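Side-chain contacts in geranyltranstransferase (Staphylococcus aureus, PDB 1RTR), which probably catalyses the condensation of isopentenyl diphosphate with allylic diphosphates to give farnesyl diphosphate, a precursor in isoprenoid biosynthesis: residues I69-I74 with Q139-A144; H75-I80 with V148-G153. All blocks are in the same frame, centred on the assembly; numbering follows the deposited sequence.

Overall arrangement
Both contacts are mostly buried in a largely helical subunit, contact 1 entirely so, whereas in contact 2 Ser78 keeps some exposure. They share helix 65-83, each using a different part of its length. Contact 1 sets this helix almost parallel to helix 131-145 and is wholly aliphatic, with Leu141 as its centre. Contact 2 comes further along, where the chain has turned out of helix 131-145 and begun helix 150-159; here a thioether, a tyrosine ring and a serine meet instead. The two are continuous: Met150 CE lies 3.9 Å from Ile74 CG2, and Met150 N probably donates to Ala144 O across the turn. Residues of both also pack on the second subunit.

Contact 1 of 2, residues I69-I74 with Q139-A144; sequences IALEMI and QRLSIA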
loop_
_atom_site.group_PDB
_atom_site.type_symbol
_atom_site.label_atom_id
_atom_site.label_comp_id
_atom_site.label_asym_id
_atom_site.label_seq_id
_atom_site.Cartn_x
_atom_site.Cartn_y
_atom_site.Cartn_z
ATOM N N ILE A 69 -13.512 5.454 3.458
ATOM C CA ILE A 69 -12.502 5.586 4.516
ATOM C C ILE A 69 -11.123 5.212 3.979
ATOM O O ILE A 69 -10.153 5.955 4.170
ATOM C CB ILE A 69 -12.849 4.712 5.753
ATOM C CG1 ILE A 69 -14.160 5.160 6.408
ATOM C CG2 ILE A 69 -11.727 4.749 6.768
ATOM C CD1 ILE A 69 -14.151 6.620 6.907
ATOM N N ALA A 70 -11.043 4.056 3.315
ATOM C CA ALA A 70 -9.835 3.650 2.599
ATOM C C ALA A 70 -9.316 4.765 1.699
ATOM O O ALA A 70 -8.142 5.126 1.768
ATOM C CB ALA A 70 -10.084 2.398 1.795
ATOM N N LEU A 71 -10.201 5.330 0.883
ATOM C CA LEU A 71 -9.828 6.393 -0.047
ATOM C C LEU A 71 -9.188 7.578 0.666
ATOM O O LEU A 71 -8.178 8.126 0.198
ATOM C CB LEU A 71 -11.048 6.849 -0.856
ATOM C CG LEU A 71 -10.839 7.860 -1.991
ATOM C CD1 LEU A 71 -9.603 7.531 -2.878
ATOM C CD2 LEU A 71 -12.113 7.960 -2.818
ATOM N N GLU A 72 -9.765 7.972 1.804
ATOM C CA GLU A 72 -9.208 9.092 2.574
ATOM C C GLU A 72 -7.868 8.721 3.239
ATOM O O GLU A 72 -6.976 9.577 3.370
ATOM C CB GLU A 72 -10.231 9.636 3.583
ATOM C CG GLU A 72 -9.818 10.916 4.305
ATOM C CD GLU A 72 -9.819 12.166 3.426
ATOM O OE1 GLU A 72 -10.283 12.115 2.260
ATOM O OE2 GLU A 72 -9.340 13.221 3.908
ATOM N N MET A 73 -7.722 7.454 3.639
ATOM C CA MET A 73 -6.440 6.963 4.161
ATOM C C MET A 73 -5.344 7.108 3.092
ATOM O O MET A 73 -4.231 7.566 3.392
ATOM C CB MET A 73 -6.553 5.502 4.618
ATOM C CG MET A 73 -6.980 5.294 6.076
ATOM S SD MET A 73 -7.339 3.566 6.474
ATOM C CE MET A 73 -8.197 3.800 7.990
ATOM N N ILE A 74 -5.672 6.746 1.846
ATOM C CA ILE A 74 -4.732 6.858 0.737
ATOM C C ILE A 74 -4.354 8.309 0.480
ATOM O O ILE A 74 -3.189 8.623 0.232
ATOM C CB ILE A 74 -5.312 6.225 -0.539
ATOM C CG1 ILE A 74 -5.561 4.736 -0.309
ATOM C CG2 ILE A 74 -4.410 6.491 -1.751
ATOM C CD1 ILE A 74 -4.440 3.837 -0.708
ATOM N N GLN A 139 -8.642 -3.726 -6.845
ATOM C CA GLN A 139 -7.940 -3.637 -8.117
ATOM C C GLN A 139 -7.882 -2.200 -8.585
ATOM O O GLN A 139 -6.816 -1.701 -8.942
ATOM C CB GLN A 139 -8.637 -4.488 -9.176
ATOM C CG GLN A 139 -7.690 -5.058 -10.207
ATOM C CD GLN A 139 -8.381 -6.009 -11.165
ATOM O OE1 GLN A 139 -7.895 -6.223 -12.276
ATOM N NE2 GLN A 139 -9.522 -6.583 -10.744
ATOM N N ARG A 140 -9.028 -1.536 -8.554
ATOM C CA ARG A 140 -9.122 -0.159 -8.998
ATOM C C ARG A 140 -8.334 0.797 -8.109
ATOM O O ARG A 140 -7.647 1.697 -8.605
ATOM C CB ARG A 140 -10.585 0.252 -9.106
ATOM C CG ARG A 140 -10.817 1.520 -9.885
ATOM C CD ARG A 140 -12.260 1.976 -9.882
ATOM N NE ARG A 140 -13.121 1.073 -10.645
ATOM C CZ ARG A 140 -13.223 1.078 -11.969
ATOM N NH1 ARG A 140 -14.036 0.220 -12.565
ATOM N NH2 ARG A 140 -12.517 1.953 -12.689
ATOM N N LEU A 141 -8.415 0.611 -6.797
ATOM C CA LEU A 141 -7.621 1.430 -5.887
ATOM C C LEU A 141 -6.109 1.272 -6.140
ATOM O O LEU A 141 -5.370 2.253 -6.134
ATOM C CB LEU A 141 -7.974 1.122 -4.423
ATOM C CG LEU A 141 -7.511 2.120 -3.352
ATOM C CD1 LEU A 141 -7.791 3.567 -3.766
ATOM C CD2 LEU A 141 -8.149 1.807 -2.002
ATOM N N SER A 142 -5.655 0.045 -6.363
ATOM C CA SER A 142 -4.223 -0.192 -6.513
ATOM C C SER A 142 -3.664 0.403 -7.810
ATOM O O SER A 142 -2.553 0.942 -7.810
ATOM C CB SER A 142 -3.891 -1.679 -6.395
ATOM O OG SER A 142 -4.533 -2.421 -7.416
ATOM N N ILE A 143 -4.427 0.297 -8.901
ATOM C CA ILE A 143 -4.093 0.979 -10.154
ATOM C C ILE A 143 -4.168 2.511 -10.014
ATOM O O ILE A 143 -3.290 3.217 -10.495
ATOM C CB ILE A 143 -4.992 0.481 -11.341
ATOM C CG1 ILE A 143 -4.748 -1.007 -11.649
ATOM C CG2 ILE A 143 -4.734 1.292 -12.605
ATOM C CD1 ILE A 143 -5.881 -1.655 -12.458
ATOM N N ALA A 144 -5.209 3.021 -9.361
ATOM C CA ALA A 144 -5.358 4.469 -9.174
ATOM C C ALA A 144 -4.206 5.078 -8.370
ATOM O O ALA A 144 -3.805 6.229 -8.617
ATOM C CB ALA A 144 -6.708 4.804 -8.513
#
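Gln139 O accepts two hydrogen bonds from the turn that carries Leu141, the residue whose side chain meets Ala70, Leu71 and Ile74 on the other helix. One donor is the backbone Ile143 N; the other is Ser142 OG, 2.8 Å from Gln139 O, at a C=O...donor angle of 116° and tilted well out of the carbonyl plane. The bond ties the serine hydroxyl back to its own helix, and both donors reach the oxygen from the same face of that plane. Across the interface there is no polar bond. Leu141 extends toward helix 65-83 with CG anti to its backbone N (chi1 -165°), and its two methyls divide the work. Leu141 CD2 touches Ala70 CB at 4.3 Å and, one turn further on, Ile74 CG1, also at 4.3 Å. Leu141 CD1 meets Leu71 CD1 methyl to methyl, at 4.4 Å. The segment axes are 11.9 Å apart and cross at only -15°, a nearly parallel pair within the helical bundle of the isoprenoid synthase fold, and across this wide spacing all the contacts between the two segments are made through Leu141. Ile123 of helix 105-124 borders both Ala70 and Leu141, while Phe184 of helix 179-193 touches both Leu71 and Leu141. Elsewhere on helix 131-145, Arg140 forms a salt bridge with Asp191, and Ser142 and Ile143 pack on Glu121 of the second subunit.

Contact 2 of 2, residues H75-I80 with V148-G153; sequences HTYSLI and VGMVGG
The methyl CE of Met150 packs against both Tyr77 and Ser78, lying 3.6 Å from Tyr77 CE2 and 3.6 Å from Ser78 CB. Its sulfur joins the same serine, with Met150 SD 3.6 Å from Ser78 CB, so the end of the thioether lies along the serine while the methyl also reaches the tyrosine ring. Met150 and Tyr77 run past each other in opposite directions. Beyond the ring, Tyr77 OH touches Val151 CG1 at 3.9 Å, the two side chains crossing at about a right angle. No hydrogen bond joins the two segments. The methionine reaches its partners because its first two torsions are extended, after which chi3 of 82° bends the methyl round. The hydroxyl of Ser78 is turned back into its own helix: Ser78 OG donates to His75 O at 2.8 Å, and that oxygen also accepts from Leu79 N on the same face. Behind Met150, Gly149 is the N-cap of helix 150-159, with Gly149 O accepting from Gly153 N at 3.0 Å. Leu115 and Leu116 of helix 105-124 also touch Tyr77, His81 meets its ring edge-to-face, and Asp113 of the second subunit packs on it. Toward its C-terminal end helix 65-83 runs into what is, by sequence, the first aspartate-rich motif, which in prenyl synthases of the isoprenoid synthase fold binds magnesium and the allylic diphosphate and probably does so in this enzyme.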
loop_
_atom_site.group_PDB
_atom_site.type_symbol
_atom_site.label_atom_id
_atom_site.label_comp_id
_atom_site.label_asym_id
_atom_site.label_seq_id
_atom_site.Cartn_x
_atom_site.Cartn_y
_atom_site.Cartn_z
ATOM N N HIS A 75 -5.346 9.189 0.530
ATOM C CA HIS A 75 -5.093 10.614 0.357
ATOM C C HIS A 75 -4.236 11.158 1.512
ATOM O O HIS A 75 -3.288 11.925 1.281
ATOM C CB HIS A 75 -6.410 11.385 0.181
ATOM C CG HIS A 75 -6.270 12.867 0.318
ATOM N ND1 HIS A 75 -5.672 13.653 -0.647
ATOM C CD2 HIS A 75 -6.647 13.710 1.309
ATOM C CE1 HIS A 75 -5.681 14.914 -0.255
ATOM N NE2 HIS A 75 -6.271 14.978 0.927
ATOM N N THR A 76 -4.554 10.742 2.742
ATOM C CA THR A 76 -3.792 11.149 3.928
ATOM C C THR A 76 -2.327 10.707 3.837
ATOM O O THR A 76 -1.406 11.508 4.073
ATOM C CB THR A 76 -4.439 10.577 5.197
ATOM O OG1 THR A 76 -5.780 11.077 5.323
ATOM C CG2 THR A 76 -3.747 11.096 6.437
ATOM N N TYR A 77 -2.112 9.437 3.495
ATOM C CA TYR A 77 -0.753 8.908 3.368
ATOM C C TYR A 77 0.067 9.669 2.319
ATOM O O TYR A 77 1.248 9.926 2.532
ATOM C CB TYR A 77 -0.752 7.388 3.084
ATOM C CG TYR A 77 -0.048 6.980 1.804
ATOM C CD1 TYR A 77 1.351 6.998 1.703
ATOM C CD2 TYR A 77 -0.777 6.584 0.694
ATOM C CE1 TYR A 77 1.999 6.632 0.516
ATOM C CE2 TYR A 77 -0.140 6.216 -0.508
ATOM C CZ TYR A 77 1.241 6.233 -0.580
ATOM O OH TYR A 77 1.857 5.864 -1.748
ATOM N N SER A 78 -0.543 10.024 1.194
ATOM C CA SER A 78 0.205 10.741 0.158
ATOM C C SER A 78 0.681 12.120 0.658
ATOM O O SER A 78 1.795 12.554 0.353
ATOM C CB SER A 78 -0.604 10.848 -1.140
ATOM O OG SER A 78 -1.738 11.692 -0.993
ATOM N N LEU A 79 -0.161 12.770 1.458
ATOM C CA LEU A 79 0.163 14.045 2.073
ATOM C C LEU A 79 1.338 13.937 3.035
ATOM O O LEU A 79 2.246 14.771 2.992
ATOM C CB LEU A 79 -1.067 14.619 2.795
ATOM C CG LEU A 79 -1.936 15.674 2.082
ATOM C CD1 LEU A 79 -1.841 15.634 0.527
ATOM C CD2 LEU A 79 -3.392 15.595 2.560
ATOM N N ILE A 80 1.328 12.927 3.905
ATOM C CA ILE A 80 2.416 12.756 4.862
ATOM C C ILE A 80 3.723 12.576 4.105
ATOM O O ILE A 80 4.719 13.203 4.442
ATOM C CB ILE A 80 2.174 11.564 5.826
ATOM C CG1 ILE A 80 0.980 11.834 6.738
ATOM C CG2 ILE A 80 3.410 11.305 6.671
ATOM C CD1 ILE A 80 0.313 10.580 7.261
ATOM N N VAL A 148 1.372 3.980 -12.113
ATOM C CA VAL A 148 0.724 4.620 -13.265
ATOM C C VAL A 148 -0.459 5.514 -12.870
ATOM O O VAL A 148 -1.179 6.022 -13.737
ATOM C CB VAL A 148 0.306 3.601 -14.403
ATOM C CG1 VAL A 148 1.484 2.715 -14.810
ATOM C CG2 VAL A 148 -0.912 2.763 -14.005
ATOM N N GLY A 149 -0.656 5.690 -11.561
ATOM C CA GLY A 149 -1.651 6.594 -11.024
ATOM C C GLY A 149 -0.980 7.581 -10.079
ATOM O O GLY A 149 0.035 8.222 -10.433
ATOM N N MET A 150 -1.523 7.684 -8.859
ATOM C CA MET A 150 -1.152 8.747 -7.941
ATOM C C MET A 150 0.343 8.844 -7.687
ATOM O O MET A 150 0.877 9.950 -7.749
ATOM C CB MET A 150 -1.961 8.683 -6.638
ATOM C CG MET A 150 -1.535 9.689 -5.565
ATOM S SD MET A 150 -2.364 9.405 -3.982
ATOM C CE MET A 150 -1.324 8.139 -3.362
ATOM N N VAL A 151 1.042 7.733 -7.407
ATOM C CA VAL A 151 2.479 7.908 -7.137
ATOM C C VAL A 151 3.310 8.232 -8.383
ATOM O O VAL A 151 4.303 8.944 -8.277
ATOM C CB VAL A 151 3.174 6.860 -6.154
ATOM C CG1 VAL A 151 2.221 5.880 -5.595
ATOM C CG2 VAL A 151 4.402 6.181 -6.792
ATOM N N GLY A 152 2.889 7.738 -9.546
ATOM C CA GLY A 152 3.534 8.057 -10.813
ATOM C C GLY A 152 3.447 9.547 -11.116
ATOM O O GLY A 152 4.383 10.131 -11.651
ATOM N N GLY A 153 2.327 10.166 -10.751
ATOM C CA GLY A 153 2.147 11.596 -10.912
ATOM C C GLY A 153 3.034 12.410 -9.996
ATOM O O GLY A 153 3.530 13.477 -10.388
#